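Local structure of diol-dehydratase (5I2A) at residues Pro27-Ala32 with Glu115-Arg120; Met589-Gly594 with Glu645-Ile650; Phe673-Leu678 with Ala691-Val696. The protein probably acts as a B12-independent glycyl radical lyase that dehydrates diols such as 1,2-propanediol. All coordinates share one frame; numbering follows the deposited sequence.

Interaction 1. Residues Pro27-Ala32 with Glu115-Arg120; sequences PEIEAA and EETKKR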
# COMPACT_ATOMS: atom_id res chain seq x y z
N PRO A 27 27.28 26.14 -9.12
CA PRO A 27 26.23 25.13 -9.31
C PRO A 27 24.87 25.79 -9.47
O PRO A 27 24.59 26.80 -8.82
CB PRO A 27 26.30 24.32 -8.01
CG PRO A 27 27.70 24.47 -7.55
CD PRO A 27 28.05 25.91 -7.88
N GLU A 28 24.05 25.25 -10.36
CA GLU A 28 22.74 25.82 -10.65
C GLU A 28 21.62 24.79 -10.52
O GLU A 28 21.76 23.67 -10.97
CB GLU A 28 22.71 26.43 -12.06
CG GLU A 28 21.32 26.89 -12.50
CD GLU A 28 21.33 27.59 -13.87
OE1 GLU A 28 22.35 27.51 -14.56
OE2 GLU A 28 20.31 28.21 -14.24
N ILE A 29 20.51 25.21 -9.92
CA ILE A 29 19.29 24.40 -9.85
C ILE A 29 18.48 24.49 -11.16
O ILE A 29 18.20 25.59 -11.65
CB ILE A 29 18.40 24.87 -8.67
CG1 ILE A 29 19.12 24.64 -7.35
CG2 ILE A 29 17.03 24.17 -8.69
CD1 ILE A 29 18.56 25.44 -6.18
N GLU A 30 18.11 23.34 -11.72
CA GLU A 30 17.33 23.28 -12.95
C GLU A 30 15.95 22.64 -12.75
O GLU A 30 15.77 21.78 -11.88
CB GLU A 30 18.12 22.55 -14.04
CG GLU A 30 19.42 23.31 -14.36
CD GLU A 30 20.28 22.71 -15.46
OE1 GLU A 30 19.93 21.68 -16.08
OE2 GLU A 30 21.35 23.32 -15.70
N ALA A 31 14.98 23.06 -13.56
CA ALA A 31 13.58 22.74 -13.34
C ALA A 31 13.05 21.61 -14.21
O ALA A 31 11.94 21.15 -13.99
CB ALA A 31 12.73 23.98 -13.56
N ALA A 32 13.83 21.16 -15.19
CA ALA A 32 13.32 20.21 -16.17
C ALA A 32 12.80 18.89 -15.55
O ALA A 32 11.76 18.41 -15.96
CB ALA A 32 14.38 19.91 -17.20
N GLU A 115 15.34 33.41 -12.33
CA GLU A 115 13.96 33.81 -12.12
C GLU A 115 13.04 32.90 -12.89
O GLU A 115 11.97 32.55 -12.41
CB GLU A 115 13.74 35.28 -12.53
CG GLU A 115 14.45 36.28 -11.63
CD GLU A 115 14.16 36.06 -10.16
OE1 GLU A 115 15.10 35.80 -9.39
OE2 GLU A 115 12.97 36.11 -9.78
N GLU A 116 13.43 32.50 -14.09
CA GLU A 116 12.58 31.62 -14.88
C GLU A 116 12.50 30.22 -14.24
O GLU A 116 11.45 29.58 -14.28
CB GLU A 116 13.08 31.52 -16.32
CG GLU A 116 12.22 30.64 -17.22
CD GLU A 116 10.82 31.18 -17.45
OE1 GLU A 116 10.58 32.40 -17.23
OE2 GLU A 116 9.95 30.39 -17.86
N THR A 117 13.60 29.76 -13.65
CA THR A 117 13.57 28.46 -12.97
C THR A 117 12.64 28.51 -11.77
O THR A 117 11.85 27.60 -11.57
CB THR A 117 14.98 28.01 -12.55
OG1 THR A 117 15.74 27.74 -13.73
CG2 THR A 117 14.92 26.71 -11.71
N LYS A 118 12.68 29.59 -10.99
CA LYS A 118 11.74 29.75 -9.89
C LYS A 118 10.29 29.62 -10.36
O LYS A 118 9.49 28.91 -9.75
CB LYS A 118 11.93 31.10 -9.19
CG LYS A 118 13.28 31.28 -8.49
CD LYS A 118 13.39 32.72 -7.98
CE LYS A 118 14.78 33.07 -7.47
NZ LYS A 118 14.80 34.47 -6.94
N LYS A 119 9.95 30.32 -11.44
CA LYS A 119 8.58 30.28 -11.96
C LYS A 119 8.19 28.88 -12.40
O LYS A 119 7.08 28.43 -12.13
CB LYS A 119 8.40 31.26 -13.12
CG LYS A 119 8.56 32.73 -12.72
CD LYS A 119 8.06 33.00 -11.29
CE LYS A 119 6.53 33.10 -11.21
NZ LYS A 119 6.05 33.58 -9.88
N ARG A 120 9.09 28.19 -13.08
CA ARG A 120 8.80 26.85 -13.54
C ARG A 120 8.63 25.86 -12.37
O ARG A 120 7.77 24.99 -12.43
CB ARG A 120 9.90 26.37 -14.47
CG ARG A 120 10.00 27.22 -15.71
CD ARG A 120 10.43 26.40 -16.88
NE ARG A 120 11.85 26.36 -17.03
CZ ARG A 120 12.54 25.33 -17.50
NH1 ARG A 120 11.93 24.20 -17.85
NH2 ARG A 120 13.85 25.43 -17.62
O HOH W 1 18.14 28.11 -12.68
O HOH W 2 15.72 25.29 -15.24
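Ala31 and Thr117 meet in an apolar and water-bridged contact between the loop that leads into helix 32-43 and the first turns of helix 115-125, partly buried, its centre about 26 Å from the centre of the chain. Their CA atoms lie 5.7 Å apart, close enough for the methyls of Ala31 and Thr117 to touch. The methyl CB of Ala31 sits between two helix residues one turn apart, 3.8 Å from Arg120 CB and 4.0 Å from Thr117 CG2. It also lies 4.2 Å above the centre of the Arg120 guanidinium, whose chain, bent at chi2 and chi3, brings the flat group beneath that methyl, while NH1 is engaged in a salt bridge with Glu35 of helix 32-43.

Thr117 divides its two branches between apolar and polar work. With chi1 at -67°, CG2 stands anti to the backbone N and reaches the loop, coming within 3.5 Å of Ile29 O, whereas OG1 faces two waters. One of these accepts a bond from Thr117 OG1 at 2.6 Å and donates to both Glu28 OE2 and Ile29 O; the other donates to Thr117 OG1 and accepts from Ala31 N at 2.9 Å. Ile29 O, Ala31 N and the Glu28 carboxylate are thus linked to Thr117 through solvent, and OG1 is further bonded to Ser114 OG.

Around this seam, Leu121 of helix 115-125 touches both Ile29 and Ala31, and backbone bonds from Ile29 to Tyr112 and from Glu30 to Cys85 tie the loop to the non-helical segments that precede helix 94-97 and helix 115-125.

Interaction 2. Residues Met589-Gly594 with Glu645-Ile650; sequences MNYGKG and EIHEMI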
# COMPACT_ATOMS: atom_id res chain seq x y z
N MET A 589 25.11 28.36 32.89
CA MET A 589 25.76 29.66 32.70
C MET A 589 27.03 29.60 31.84
O MET A 589 27.84 30.54 31.85
CB MET A 589 26.10 30.27 34.07
CG MET A 589 24.89 30.56 34.94
SD MET A 589 23.82 31.76 34.15
CE MET A 589 24.97 33.04 33.72
N ASN A 590 27.20 28.52 31.09
CA ASN A 590 28.35 28.36 30.19
C ASN A 590 29.68 28.61 30.90
O ASN A 590 30.57 29.26 30.36
CB ASN A 590 28.22 29.30 28.99
CG ASN A 590 29.12 28.91 27.83
OD1 ASN A 590 29.48 27.74 27.69
ND2 ASN A 590 29.49 29.89 27.01
N TYR A 591 29.78 28.10 32.13
CA TYR A 591 30.99 28.21 32.93
C TYR A 591 31.41 29.68 33.18
O TYR A 591 32.57 29.97 33.42
CB TYR A 591 32.13 27.46 32.24
CG TYR A 591 31.99 25.94 32.21
CD1 TYR A 591 32.14 25.18 33.36
CD2 TYR A 591 31.74 25.28 31.02
CE1 TYR A 591 32.02 23.81 33.33
CE2 TYR A 591 31.63 23.88 30.98
CZ TYR A 591 31.77 23.16 32.14
OH TYR A 591 31.67 21.78 32.12
N GLY A 592 30.45 30.59 33.11
CA GLY A 592 30.72 32.01 33.26
C GLY A 592 31.40 32.65 32.05
O GLY A 592 31.91 33.75 32.15
N LYS A 593 31.38 31.97 30.91
CA LYS A 593 32.06 32.50 29.72
C LYS A 593 31.18 33.37 28.84
O LYS A 593 31.62 33.84 27.79
CB LYS A 593 32.63 31.34 28.89
CG LYS A 593 33.55 30.41 29.66
CD LYS A 593 34.91 31.02 29.88
CE LYS A 593 35.81 30.10 30.70
NZ LYS A 593 37.22 30.57 30.72
N GLY A 594 29.94 33.60 29.25
CA GLY A 594 29.04 34.43 28.46
C GLY A 594 27.92 33.64 27.80
O GLY A 594 28.09 32.48 27.43
N GLU A 645 36.94 28.34 38.08
CA GLU A 645 37.80 27.32 38.66
C GLU A 645 37.19 25.93 38.49
O GLU A 645 37.92 24.95 38.40
CB GLU A 645 38.09 27.60 40.14
CG GLU A 645 36.91 27.59 41.06
CD GLU A 645 37.29 27.95 42.49
OE1 GLU A 645 37.44 27.02 43.32
OE2 GLU A 645 37.45 29.16 42.77
N ILE A 646 35.87 25.86 38.44
CA ILE A 646 35.20 24.61 38.10
C ILE A 646 35.60 24.16 36.69
O ILE A 646 35.99 23.02 36.48
CB ILE A 646 33.67 24.74 38.21
CG1 ILE A 646 33.25 24.76 39.68
CG2 ILE A 646 32.98 23.59 37.48
CD1 ILE A 646 31.76 24.93 39.90
N HIS A 647 35.54 25.09 35.74
CA HIS A 647 35.97 24.80 34.38
C HIS A 647 37.42 24.36 34.36
O HIS A 647 37.77 23.40 33.67
CB HIS A 647 35.79 26.03 33.49
CG HIS A 647 35.81 25.71 32.03
ND1 HIS A 647 36.38 26.54 31.09
CD2 HIS A 647 35.31 24.66 31.34
CE1 HIS A 647 36.25 26.01 29.89
NE2 HIS A 647 35.60 24.87 30.01
N GLU A 648 38.27 25.06 35.11
CA GLU A 648 39.69 24.75 35.12
C GLU A 648 39.98 23.37 35.67
O GLU A 648 40.80 22.65 35.10
CB GLU A 648 40.48 25.80 35.91
CG GLU A 648 40.81 27.08 35.13
CD GLU A 648 41.48 26.83 33.78
OE1 GLU A 648 42.17 25.81 33.61
OE2 GLU A 648 41.32 27.68 32.87
N MET A 649 39.33 22.97 36.76
CA MET A 649 39.61 21.64 37.28
C MET A 649 39.06 20.56 36.34
O MET A 649 39.61 19.47 36.27
CB MET A 649 39.08 21.44 38.71
CG MET A 649 37.68 21.93 38.99
SD MET A 649 37.34 21.83 40.77
CE MET A 649 37.25 20.08 40.94
N ILE A 650 38.00 20.88 35.60
CA ILE A 650 37.48 19.94 34.62
C ILE A 650 38.46 19.77 33.45
O ILE A 650 38.73 18.65 33.03
CB ILE A 650 36.09 20.37 34.10
CG1 ILE A 650 35.01 19.97 35.12
CG2 ILE A 650 35.79 19.72 32.76
CD1 ILE A 650 33.68 20.60 34.87
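Tyr591 and His647 lie face to face, their ring centroids 4.3 Å apart and their planes inclined by 29°. His647 CD2 stands 3.5 Å above the phenol plane of Tyr591, over the ring centre, while Tyr591 CB lies over a face of the imidazole. His647 reaches across because its CG is anti to the backbone N (chi1 -163°), and its NE2 is bonded to Gly712 O, which should restrict rotation of the imidazole. Farther along the phenol, Ile646 CG2 approaches the ring edge near its plane, and Ile650 CD1 packs 3.9 Å from Tyr591 CE1 and 3.6 Å from Tyr591 OH. That hydroxyl is itself bonded to Thr709 O.

The backbone presenting Tyr591 is a Schellman motif closing helix 580-588, with Asn590 as its C-prime residue at positive phi; Asn590 ND2 then bonds Gly594 O at 3.0 Å, nearly straight at 165°, bracing the turn that follows.

Lys593 comes to the imidazole from the same loop, its chain bent at chi2 and crossing His647 at about a right angle. Its CE lies 3.6 Å from His647 ND1. With Lys593 NZ 4.1 Å from His647 ND1, the ammonium would probably disfavour a second positive charge on the imidazole.

Interaction 3. Residues Phe673-Leu678 with Ala691-Val696; sequences FYTRPL and AGLYPV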
# COMPACT_ATOMS: atom_id res chain seq x y z
N PHE A 673 25.16 2.13 25.51
CA PHE A 673 23.83 2.69 25.76
C PHE A 673 23.14 3.10 24.45
O PHE A 673 21.91 3.31 24.41
CB PHE A 673 23.90 3.90 26.71
CG PHE A 673 24.15 3.54 28.15
CD1 PHE A 673 24.23 2.21 28.54
CD2 PHE A 673 24.29 4.53 29.11
CE1 PHE A 673 24.45 1.87 29.88
CE2 PHE A 673 24.51 4.20 30.44
CZ PHE A 673 24.59 2.86 30.82
N TYR A 674 23.93 3.25 23.40
CA TYR A 674 23.40 3.57 22.08
C TYR A 674 23.37 2.33 21.18
O TYR A 674 22.35 2.05 20.55
CB TYR A 674 24.22 4.68 21.41
CG TYR A 674 23.71 5.10 20.05
CD1 TYR A 674 22.58 5.89 19.92
CD2 TYR A 674 24.36 4.70 18.88
CE1 TYR A 674 22.11 6.27 18.68
CE2 TYR A 674 23.90 5.09 17.63
CZ TYR A 674 22.78 5.88 17.53
OH TYR A 674 22.31 6.25 16.30
N THR A 675 24.47 1.59 21.13
CA THR A 675 24.60 0.50 20.16
C THR A 675 23.84 -0.78 20.54
O THR A 675 23.40 -1.49 19.66
CB THR A 675 26.08 0.13 19.93
OG1 THR A 675 26.68 -0.26 21.16
CG2 THR A 675 26.85 1.34 19.34
N ARG A 676 23.70 -1.07 21.82
CA ARG A 676 23.03 -2.30 22.21
C ARG A 676 21.51 -2.22 22.04
O ARG A 676 20.92 -3.15 21.49
CB ARG A 676 23.38 -2.70 23.63
CG ARG A 676 24.08 -4.04 23.67
CD ARG A 676 24.54 -4.40 25.05
NE ARG A 676 25.81 -5.11 24.97
CZ ARG A 676 26.77 -5.00 25.88
NH1 ARG A 676 26.59 -4.21 26.94
NH2 ARG A 676 27.89 -5.68 25.74
N PRO A 677 20.88 -1.14 22.50
CA PRO A 677 19.43 -1.08 22.25
C PRO A 677 19.10 -1.11 20.76
O PRO A 677 18.15 -1.78 20.35
CB PRO A 677 19.02 0.25 22.88
CG PRO A 677 20.02 0.48 23.96
CD PRO A 677 21.32 -0.02 23.37
N LEU A 678 19.89 -0.41 19.95
CA LEU A 678 19.54 -0.29 18.54
C LEU A 678 19.46 -1.65 17.83
O LEU A 678 18.56 -1.83 17.01
CB LEU A 678 20.54 0.61 17.81
CG LEU A 678 20.06 2.06 17.79
CD1 LEU A 678 21.20 2.94 17.34
CD2 LEU A 678 18.82 2.25 16.89
N ALA A 691 23.45 0.28 14.76
CA ALA A 691 24.09 1.57 15.00
C ALA A 691 25.30 1.83 14.10
O ALA A 691 26.07 0.91 13.79
CB ALA A 691 24.53 1.67 16.47
N GLY A 692 25.44 3.08 13.67
CA GLY A 692 26.72 3.59 13.21
C GLY A 692 27.19 4.69 14.14
O GLY A 692 26.41 5.22 14.94
N LEU A 693 28.47 5.04 14.04
CA LEU A 693 29.06 6.11 14.83
C LEU A 693 29.94 6.96 13.91
O LEU A 693 31.15 6.80 13.85
CB LEU A 693 29.86 5.56 16.01
CG LEU A 693 29.08 4.68 17.01
CD1 LEU A 693 30.01 3.87 17.90
CD2 LEU A 693 28.12 5.51 17.84
N TYR A 694 29.30 7.88 13.20
CA TYR A 694 30.01 8.78 12.31
C TYR A 694 29.22 10.07 12.17
O TYR A 694 28.02 10.09 12.44
CB TYR A 694 30.26 8.13 10.95
CG TYR A 694 29.05 7.84 10.08
CD1 TYR A 694 28.47 8.84 9.30
CD2 TYR A 694 28.54 6.54 9.96
CE1 TYR A 694 27.42 8.57 8.46
CE2 TYR A 694 27.47 6.26 9.10
CZ TYR A 694 26.91 7.28 8.36
OH TYR A 694 25.86 7.04 7.51
N PRO A 695 29.90 11.16 11.80
CA PRO A 695 29.23 12.46 11.90
C PRO A 695 28.89 13.19 10.60
O PRO A 695 28.13 14.15 10.67
CB PRO A 695 30.25 13.29 12.67
CG PRO A 695 31.55 12.82 12.06
CD PRO A 695 31.36 11.31 11.81
N VAL A 696 29.43 12.75 9.46
CA VAL A 696 29.41 13.56 8.24
C VAL A 696 29.90 14.96 8.65
O VAL A 696 30.94 15.04 9.29
CB VAL A 696 28.03 13.59 7.55
CG1 VAL A 696 28.20 13.96 6.07
CG2 VAL A 696 27.37 12.21 7.65
O HOH W 3 24.00 -1.68 16.90
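Tyr674 leaves helix 661-678 with CG anti to its own N (chi1 -179°), a torsion that carries the ring toward the loop after strand 688-689. From CB the ring runs on to CD2, which reaches Leu693 CD2 at 4.0 Å, and to CE2, which meets both Ala691 CB and Gly692 O at 3.7 Å. The OH at the tip is bonded to Pro553 O of strand 548-556. Over one ring face lies Leu678 CD1, of the same helix, 3.3 Å above the plane and offset toward the rim.

Leu678 CD1 and Thr675 CG2 each also lie 3.7 Å from Ala691 CB, which is therefore touched by three side chains of the helix. A leucine in place of Tyr674 would probably leave Pro553 O without its hydroxyl partner and thin the cover over Ala691. A single water adds a polar link, donating to Thr675 O at 2.8 Å and accepting from Ala691 N.

Gly692 pairs through its backbone with Pro553 and Gly555, so the contact packs the C-terminal end of a helix against a chain running beside strand 548-556, within the mixed alpha/beta core of this pyruvate formate lyase-like protein.

The three contacts each join a helix to a loop and share none of these elements, although helix 637-651 of interaction 2 is followed directly in the chain by helix 661-678 of interaction 3. Interaction 3 is the most central, its centre about 15 Å from the chain's centre, and all its touching residues are buried; its chemistry is chiefly apolar. Interaction 2 is the most peripheral, its centre about 35 Å from that of the chain, yet largely buried locally, and relies on aromatic stacking beside an exposed lysine. Interaction 1 is only partly buried and bridges its gap with two waters. Interactions 1 and 3 lie on opposite sides of the chain's centre, their nearest atoms about 17 Å apart.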